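Long-range contacts in glycerate dehydrogenase/glyoxylate reductase (Thermus thermophilus, PDB 2CUK), which probably reduces hydroxypyruvate and glyoxylate with NAD(P)H, as a member of the D-isomer specific 2-hydroxyacid dehydrogenase family: residues I89-P95 against E305-V311; A57-D61 against A83-I89; A70-V74 against R286-A290. All coordinates share one frame; numbering follows the deposited sequence.

Interaction 1: residues I89-P95 against E305-V311; sequences IRVTHTP and EPPNPVV
V91 and V311 meet at the tightest point of this contact: V311 CG2 lies 3.3 Å from V91 CB, closer than carbon atoms usually come, and bears on the backbone N of V91 as well. V311 CG2 gets there because it sits between its own backbone N and carbonyl carbon. Next to it, V91 O takes a hydrogen bond from V311 N at 3.2 Å, while V310 N is modelled doubtfully close to the same oxygen. Two residues facing one make a classic beta bulge, where the C-terminal tail lies against 90-92, the outermost strand of the five-stranded parallel sheet in this chain. Beyond the bulge H93 N donates to N308 O at 3.2 Å. V310 CG2 lies over a face of the H93 imidazole in a CH-pi contact, 4.0 Å from the ring centroid, while H93 ND1 is taken by V74 O.

The other end is polar and more open. R90 is bent at chi2 (-51°) and chi3 (-63°), which folds its guanidinium back to the tail. R90 NE donates to V311 O at 3.0 Å, on a lone pair in the carbonyl plane, and R90 NH2 reaches the syn side of E305 OE2 at 2.7 Å, almost straight at 175°. Both acceptors lie near the guanidinium plane, so they fix its rotation; P306 CG covers one face. The cation pairs with the exposed E305 and, at longer range, with the terminal carboxylate through V311 OXT.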
# COMPACT_ATOMS: atom_id res chain seq x y z
N ILE A 89 34.50 -21.92 -12.85
CA ILE A 89 33.49 -21.92 -11.80
C ILE A 89 32.15 -21.54 -12.42
O ILE A 89 32.08 -20.58 -13.20
CB ILE A 89 33.84 -20.91 -10.70
CG1 ILE A 89 35.20 -21.25 -10.10
CG2 ILE A 89 32.76 -20.92 -9.62
CD1 ILE A 89 35.72 -20.21 -9.10
N ARG A 90 31.10 -22.28 -12.09
CA ARG A 90 29.78 -21.97 -12.63
C ARG A 90 29.13 -20.89 -11.78
O ARG A 90 29.36 -20.82 -10.57
CB ARG A 90 28.88 -23.21 -12.65
CG ARG A 90 29.41 -24.36 -13.49
CD ARG A 90 29.78 -23.92 -14.90
NE ARG A 90 28.64 -23.42 -15.66
CZ ARG A 90 27.65 -24.17 -16.13
NH1 ARG A 90 27.65 -25.48 -15.91
NH2 ARG A 90 26.67 -23.62 -16.83
N VAL A 91 28.33 -20.03 -12.40
CA VAL A 91 27.65 -18.98 -11.67
C VAL A 91 26.18 -18.98 -12.06
O VAL A 91 25.84 -18.97 -13.25
CB VAL A 91 28.25 -17.58 -11.97
CG1 VAL A 91 27.48 -16.50 -11.21
CG2 VAL A 91 29.72 -17.55 -11.55
N THR A 92 25.31 -19.02 -11.06
CA THR A 92 23.87 -19.03 -11.29
C THR A 92 23.19 -17.96 -10.45
O THR A 92 23.80 -17.37 -9.56
CB THR A 92 23.25 -20.40 -10.92
OG1 THR A 92 23.45 -20.65 -9.52
CG2 THR A 92 23.90 -21.52 -11.73
N HIS A 93 21.92 -17.71 -10.75
CA HIS A 93 21.14 -16.72 -10.01
C HIS A 93 19.70 -17.20 -9.87
O HIS A 93 19.38 -18.33 -10.22
CB HIS A 93 21.20 -15.35 -10.71
CG HIS A 93 20.59 -15.33 -12.08
ND1 HIS A 93 20.03 -14.20 -12.62
CD2 HIS A 93 20.49 -16.30 -13.02
CE1 HIS A 93 19.60 -14.47 -13.84
NE2 HIS A 93 19.87 -15.74 -14.11
N THR A 94 18.83 -16.34 -9.36
CA THR A 94 17.43 -16.71 -9.15
C THR A 94 16.45 -15.80 -9.90
O THR A 94 15.72 -15.03 -9.29
CB THR A 94 17.09 -16.67 -7.64
OG1 THR A 94 17.20 -15.32 -7.16
CG2 THR A 94 18.06 -17.56 -6.86
N PRO A 95 16.42 -15.89 -11.24
CA PRO A 95 15.53 -15.07 -12.07
C PRO A 95 14.05 -15.47 -11.97
O PRO A 95 13.73 -16.64 -11.76
CB PRO A 95 16.08 -15.28 -13.47
CG PRO A 95 16.53 -16.71 -13.43
CD PRO A 95 17.24 -16.78 -12.09
N GLU A 305 23.70 -29.76 -15.75
CA GLU A 305 23.62 -28.38 -16.20
C GLU A 305 22.58 -27.66 -15.35
O GLU A 305 21.42 -28.08 -15.30
CB GLU A 305 23.22 -28.34 -17.68
CG GLU A 305 23.22 -26.95 -18.31
CD GLU A 305 24.56 -26.24 -18.16
OE1 GLU A 305 25.60 -26.88 -18.40
OE2 GLU A 305 24.55 -25.04 -17.83
N PRO A 306 22.98 -26.59 -14.66
CA PRO A 306 22.04 -25.84 -13.81
C PRO A 306 20.96 -25.15 -14.65
O PRO A 306 21.19 -24.78 -15.80
CB PRO A 306 22.95 -24.84 -13.11
CG PRO A 306 23.98 -24.55 -14.15
CD PRO A 306 24.30 -25.93 -14.70
N PRO A 307 19.76 -24.98 -14.07
CA PRO A 307 18.66 -24.33 -14.79
C PRO A 307 18.77 -22.82 -15.01
O PRO A 307 18.21 -22.29 -15.97
CB PRO A 307 17.44 -24.70 -13.94
CG PRO A 307 18.01 -24.79 -12.56
CD PRO A 307 19.30 -25.53 -12.79
N ASN A 308 19.50 -22.12 -14.15
CA ASN A 308 19.62 -20.67 -14.30
C ASN A 308 21.07 -20.19 -14.27
O ASN A 308 21.46 -19.40 -13.40
CB ASN A 308 18.83 -19.96 -13.20
CG ASN A 308 17.47 -20.58 -12.97
OD1 ASN A 308 17.25 -21.25 -11.96
ND2 ASN A 308 16.55 -20.37 -13.90
N PRO A 309 21.88 -20.64 -15.23
CA PRO A 309 23.29 -20.24 -15.27
C PRO A 309 23.52 -18.83 -15.80
O PRO A 309 22.77 -18.33 -16.65
CB PRO A 309 23.92 -21.30 -16.16
CG PRO A 309 22.84 -21.52 -17.18
CD PRO A 309 21.58 -21.59 -16.32
N VAL A 310 24.56 -18.19 -15.28
CA VAL A 310 24.97 -16.85 -15.69
C VAL A 310 26.26 -17.07 -16.49
O VAL A 310 26.52 -16.37 -17.47
CB VAL A 310 25.27 -15.96 -14.48
CG1 VAL A 310 25.79 -14.61 -14.93
CG2 VAL A 310 24.02 -15.79 -13.64
N VAL A 311 27.05 -18.04 -16.06
CA VAL A 311 28.29 -18.40 -16.73
C VAL A 311 28.45 -19.92 -16.70
O VAL A 311 27.97 -20.53 -15.71
CB VAL A 311 29.54 -17.77 -16.05
CG1 VAL A 311 29.32 -16.28 -15.83
CG2 VAL A 311 29.82 -18.47 -14.73
OXT VAL A 311 29.05 -20.48 -17.63

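Interaction 2: residues A57-D61 against A83-I89; sequences AEVMD and AARERGI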
# COMPACT_ATOMS: atom_id res chain seq x y z
N ALA A 57 38.04 -12.11 -7.75
CA ALA A 57 39.07 -13.10 -8.05
C ALA A 57 39.77 -13.60 -6.79
O ALA A 57 40.03 -14.80 -6.65
CB ALA A 57 40.09 -12.51 -9.02
N GLU A 58 40.06 -12.69 -5.87
CA GLU A 58 40.74 -13.06 -4.63
C GLU A 58 39.96 -14.15 -3.90
O GLU A 58 40.53 -15.17 -3.51
CB GLU A 58 40.90 -11.85 -3.71
CG GLU A 58 41.85 -12.10 -2.55
CD GLU A 58 41.90 -10.94 -1.57
OE1 GLU A 58 41.74 -9.78 -2.00
OE2 GLU A 58 42.12 -11.20 -0.37
N VAL A 59 38.66 -13.93 -3.71
CA VAL A 59 37.82 -14.90 -3.02
C VAL A 59 37.85 -16.24 -3.75
O VAL A 59 37.92 -17.30 -3.13
CB VAL A 59 36.35 -14.42 -2.94
CG1 VAL A 59 35.50 -15.45 -2.21
CG2 VAL A 59 36.28 -13.07 -2.24
N MET A 60 37.79 -16.18 -5.08
CA MET A 60 37.81 -17.38 -5.90
C MET A 60 39.12 -18.14 -5.76
O MET A 60 39.12 -19.36 -5.59
CB MET A 60 37.55 -17.02 -7.36
CG MET A 60 36.10 -16.65 -7.64
SD MET A 60 35.80 -16.14 -9.34
CE MET A 60 34.87 -14.63 -9.09
N ASP A 61 40.24 -17.43 -5.82
CA ASP A 61 41.55 -18.07 -5.68
C ASP A 61 41.68 -18.66 -4.28
O ASP A 61 42.21 -19.75 -4.10
CB ASP A 61 42.68 -17.06 -5.92
CG ASP A 61 42.69 -16.53 -7.33
OD1 ASP A 61 42.61 -17.35 -8.28
OD2 ASP A 61 42.79 -15.30 -7.50
N ALA A 83 36.18 -13.63 -13.97
CA ALA A 83 37.16 -14.26 -13.09
C ALA A 83 36.73 -15.70 -12.82
O ALA A 83 37.56 -16.61 -12.80
CB ALA A 83 37.26 -13.49 -11.78
N ALA A 84 35.43 -15.89 -12.63
CA ALA A 84 34.89 -17.22 -12.38
C ALA A 84 35.03 -18.09 -13.63
O ALA A 84 35.43 -19.25 -13.55
CB ALA A 84 33.43 -17.12 -11.97
N ARG A 85 34.69 -17.51 -14.78
CA ARG A 85 34.78 -18.23 -16.05
C ARG A 85 36.20 -18.74 -16.26
O ARG A 85 36.41 -19.92 -16.56
CB ARG A 85 34.40 -17.29 -17.20
CG ARG A 85 34.35 -17.97 -18.56
CD ARG A 85 34.20 -16.94 -19.67
NE ARG A 85 33.08 -16.03 -19.42
CZ ARG A 85 31.80 -16.40 -19.43
NH1 ARG A 85 31.47 -17.66 -19.67
NH2 ARG A 85 30.85 -15.51 -19.18
N GLU A 86 37.16 -17.84 -16.09
CA GLU A 86 38.58 -18.16 -16.25
C GLU A 86 39.05 -19.23 -15.28
O GLU A 86 40.12 -19.81 -15.45
CB GLU A 86 39.41 -16.89 -16.06
CG GLU A 86 39.24 -15.87 -17.18
CD GLU A 86 39.67 -14.47 -16.78
OE1 GLU A 86 40.72 -14.31 -16.14
OE2 GLU A 86 38.94 -13.51 -17.13
N ARG A 87 38.24 -19.51 -14.26
CA ARG A 87 38.59 -20.51 -13.26
C ARG A 87 37.69 -21.73 -13.33
O ARG A 87 37.75 -22.60 -12.46
CB ARG A 87 38.55 -19.90 -11.86
CG ARG A 87 39.59 -18.83 -11.65
CD ARG A 87 39.43 -18.14 -10.31
NE ARG A 87 40.54 -17.22 -10.05
CZ ARG A 87 40.85 -16.18 -10.83
NH1 ARG A 87 40.13 -15.92 -11.91
NH2 ARG A 87 41.88 -15.41 -10.52
N GLY A 88 36.85 -21.79 -14.35
CA GLY A 88 35.95 -22.92 -14.51
C GLY A 88 34.91 -23.05 -13.42
O GLY A 88 34.47 -24.15 -13.10
N ILE A 89 34.50 -21.92 -12.85
CA ILE A 89 33.49 -21.92 -11.80
C ILE A 89 32.15 -21.54 -12.42
O ILE A 89 32.08 -20.58 -13.20
CB ILE A 89 33.84 -20.91 -10.70
CG1 ILE A 89 35.20 -21.25 -10.10
CG2 ILE A 89 32.76 -20.92 -9.62
CD1 ILE A 89 35.72 -20.21 -9.10
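A Schellman motif closes helix 81-85, with G88 at positive phi as its C-prime residue, and the type I turn R85-G88 at this end carries R87 across to helix 57-62. The R87 chain runs extended from CG to NE (chi2 174°, chi3 173°) and grips D61 side-on, with two nitrogens on one oxygen. R87 NE lies 2.7 Å from D61 OD1 and comes from above the carboxylate plane, whereas R87 NH2 meets the same OD1 on its syn side at 3.1 Å; a weak bond joins NH2 to OD2. The third nitrogen turns back to its own helix, R87 NH1 donating to A83 O at 2.8 Å, and A57 CB lies over one guanidinium face. D61 OD1 and A83 O both lie at the edge of the guanidinium, near its plane.

The rest of the contact is apolar. M60 SD nestles against the helix backbone, 3.3 Å from A84 N, with M60 CE 3.8 Å from A83 CB, and M60 CG touches I89 CD1 at 3.9 Å. On its other side helix 57-62 packs V59 against helix 34-41, while I89 rests on L66 and leads straight into strand 90-92 at the sheet edge.

Interaction 3: residues A70-V74 against R286-A290; sequences ACYSV and RERMA
Y72 holds its CG anti to the backbone N (chi1 -176°), and this sends the ring out to helix 283-301, where M289, bent at chi3 (62°), folds its methyl over the ring. The result is a Met-aromatic contact between the loop after strand 68-70 of the parallel sheet and a late helix of the chain, with Y72 itself at the centre of an inverse gamma turn. M289 CE stands 4.0 Å from the centroid of the Y72 ring, nearly on its normal, as a CH-pi partner; M289 SD is farther off, above the same face. M289 CB sits on the same side as the methyl, 3.5 Å from Y72 CE1, while A290 N comes to the ring edge at that carbon. At the far end of the ring, Y72 OH donates to R286 O at 2.7 Å, tilted 28° from the carbonyl plane. A leucine in place of Y72 would lose the hydroxyl and the flat ring, and would probably leave R286 O without its side-chain donor and the M289 methyl without a face to cover.

The contact is buried, and the second subunit adds to it: P134 of that subunit packs on Y72, and its carbonyl oxygen accepts from R286 NH1. A290 N, making the ordinary helical bond at 3.3 Å to R286 O, reaches that oxygen from the face opposite to Y72 OH.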
# COMPACT_ATOMS: atom_id res chain seq x y z
N ALA A 70 26.23 -20.10 -6.50
CA ALA A 70 24.79 -20.01 -6.69
C ALA A 70 24.29 -18.78 -5.94
O ALA A 70 24.03 -18.83 -4.74
CB ALA A 70 24.10 -21.27 -6.16
N CYS A 71 24.16 -17.68 -6.68
CA CYS A 71 23.72 -16.42 -6.11
C CYS A 71 22.30 -16.41 -5.56
O CYS A 71 21.37 -16.91 -6.19
CB CYS A 71 23.83 -15.31 -7.15
SG CYS A 71 25.52 -14.97 -7.66
N TYR A 72 22.16 -15.84 -4.37
CA TYR A 72 20.86 -15.71 -3.73
C TYR A 72 20.39 -14.32 -4.14
O TYR A 72 20.32 -13.40 -3.32
CB TYR A 72 21.02 -15.79 -2.20
CG TYR A 72 19.70 -15.77 -1.44
CD1 TYR A 72 18.81 -16.84 -1.51
CD2 TYR A 72 19.33 -14.65 -0.68
CE1 TYR A 72 17.58 -16.81 -0.84
CE2 TYR A 72 18.10 -14.61 -0.01
CZ TYR A 72 17.24 -15.68 -0.10
OH TYR A 72 16.02 -15.63 0.55
N SER A 73 20.10 -14.17 -5.43
CA SER A 73 19.64 -12.90 -6.01
C SER A 73 19.52 -13.04 -7.52
O SER A 73 20.01 -14.02 -8.10
CB SER A 73 20.64 -11.78 -5.69
OG SER A 73 21.93 -12.08 -6.19
N VAL A 74 18.86 -12.08 -8.16
CA VAL A 74 18.70 -12.09 -9.61
C VAL A 74 19.89 -11.35 -10.22
O VAL A 74 20.44 -11.76 -11.24
CB VAL A 74 17.38 -11.41 -10.06
CG1 VAL A 74 17.29 -9.99 -9.51
CG2 VAL A 74 17.30 -11.39 -11.58
N ARG A 286 11.31 -15.16 -0.60
CA ARG A 286 12.64 -15.41 -0.07
C ARG A 286 12.94 -16.90 0.12
O ARG A 286 14.08 -17.34 -0.04
CB ARG A 286 12.84 -14.64 1.25
CG ARG A 286 12.97 -13.11 1.07
CD ARG A 286 14.28 -12.72 0.38
NE ARG A 286 14.35 -11.29 0.07
CZ ARG A 286 14.52 -10.32 0.96
NH1 ARG A 286 14.63 -10.61 2.25
NH2 ARG A 286 14.56 -9.05 0.57
N GLU A 287 11.91 -17.69 0.45
CA GLU A 287 12.10 -19.13 0.62
C GLU A 287 12.28 -19.74 -0.76
O GLU A 287 13.09 -20.65 -0.94
CB GLU A 287 10.90 -19.76 1.33
CG GLU A 287 10.59 -19.15 2.70
CD GLU A 287 9.46 -19.87 3.43
OE1 GLU A 287 8.53 -20.35 2.76
OE2 GLU A 287 9.50 -19.94 4.67
N ARG A 288 11.53 -19.23 -1.72
CA ARG A 288 11.60 -19.71 -3.10
C ARG A 288 12.99 -19.41 -3.67
O ARG A 288 13.56 -20.23 -4.39
CB ARG A 288 10.50 -19.04 -3.94
CG ARG A 288 10.52 -19.40 -5.42
CD ARG A 288 10.42 -20.90 -5.65
NE ARG A 288 10.48 -21.22 -7.07
CZ ARG A 288 10.75 -22.43 -7.56
NH1 ARG A 288 10.98 -23.44 -6.73
NH2 ARG A 288 10.79 -22.62 -8.87
N MET A 289 13.53 -18.24 -3.35
CA MET A 289 14.85 -17.87 -3.82
C MET A 289 15.88 -18.87 -3.30
O MET A 289 16.83 -19.21 -4.00
CB MET A 289 15.22 -16.46 -3.34
CG MET A 289 14.56 -15.34 -4.15
SD MET A 289 14.84 -13.69 -3.47
CE MET A 289 16.65 -13.57 -3.57
N ALA A 290 15.67 -19.34 -2.08
CA ALA A 290 16.57 -20.32 -1.47
C ALA A 290 16.49 -21.65 -2.21
O ALA A 290 17.52 -22.27 -2.47
CB ALA A 290 16.22 -20.51 0.01

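All three contacts belong to the part of the chain built on the five-stranded parallel sheet, and two involve residues from the far end of the sequence. Interaction 2 closes first along the chain and leads directly into interaction 1, sharing I89; their centres are about 15 Å apart, with V91 CG2 packed on A84 CB at 3.8 Å. Interaction 3 crosses both others along the chain. Its centre lies about 12 Å from that of interaction 1, and a probable hydrogen bond from T94 N to S73 O, 2.9 Å long, connects the two. Interactions 2 and 3 do not touch. Helix 283-301 and the tail after it thus return the C-terminus to the N-terminal sheet.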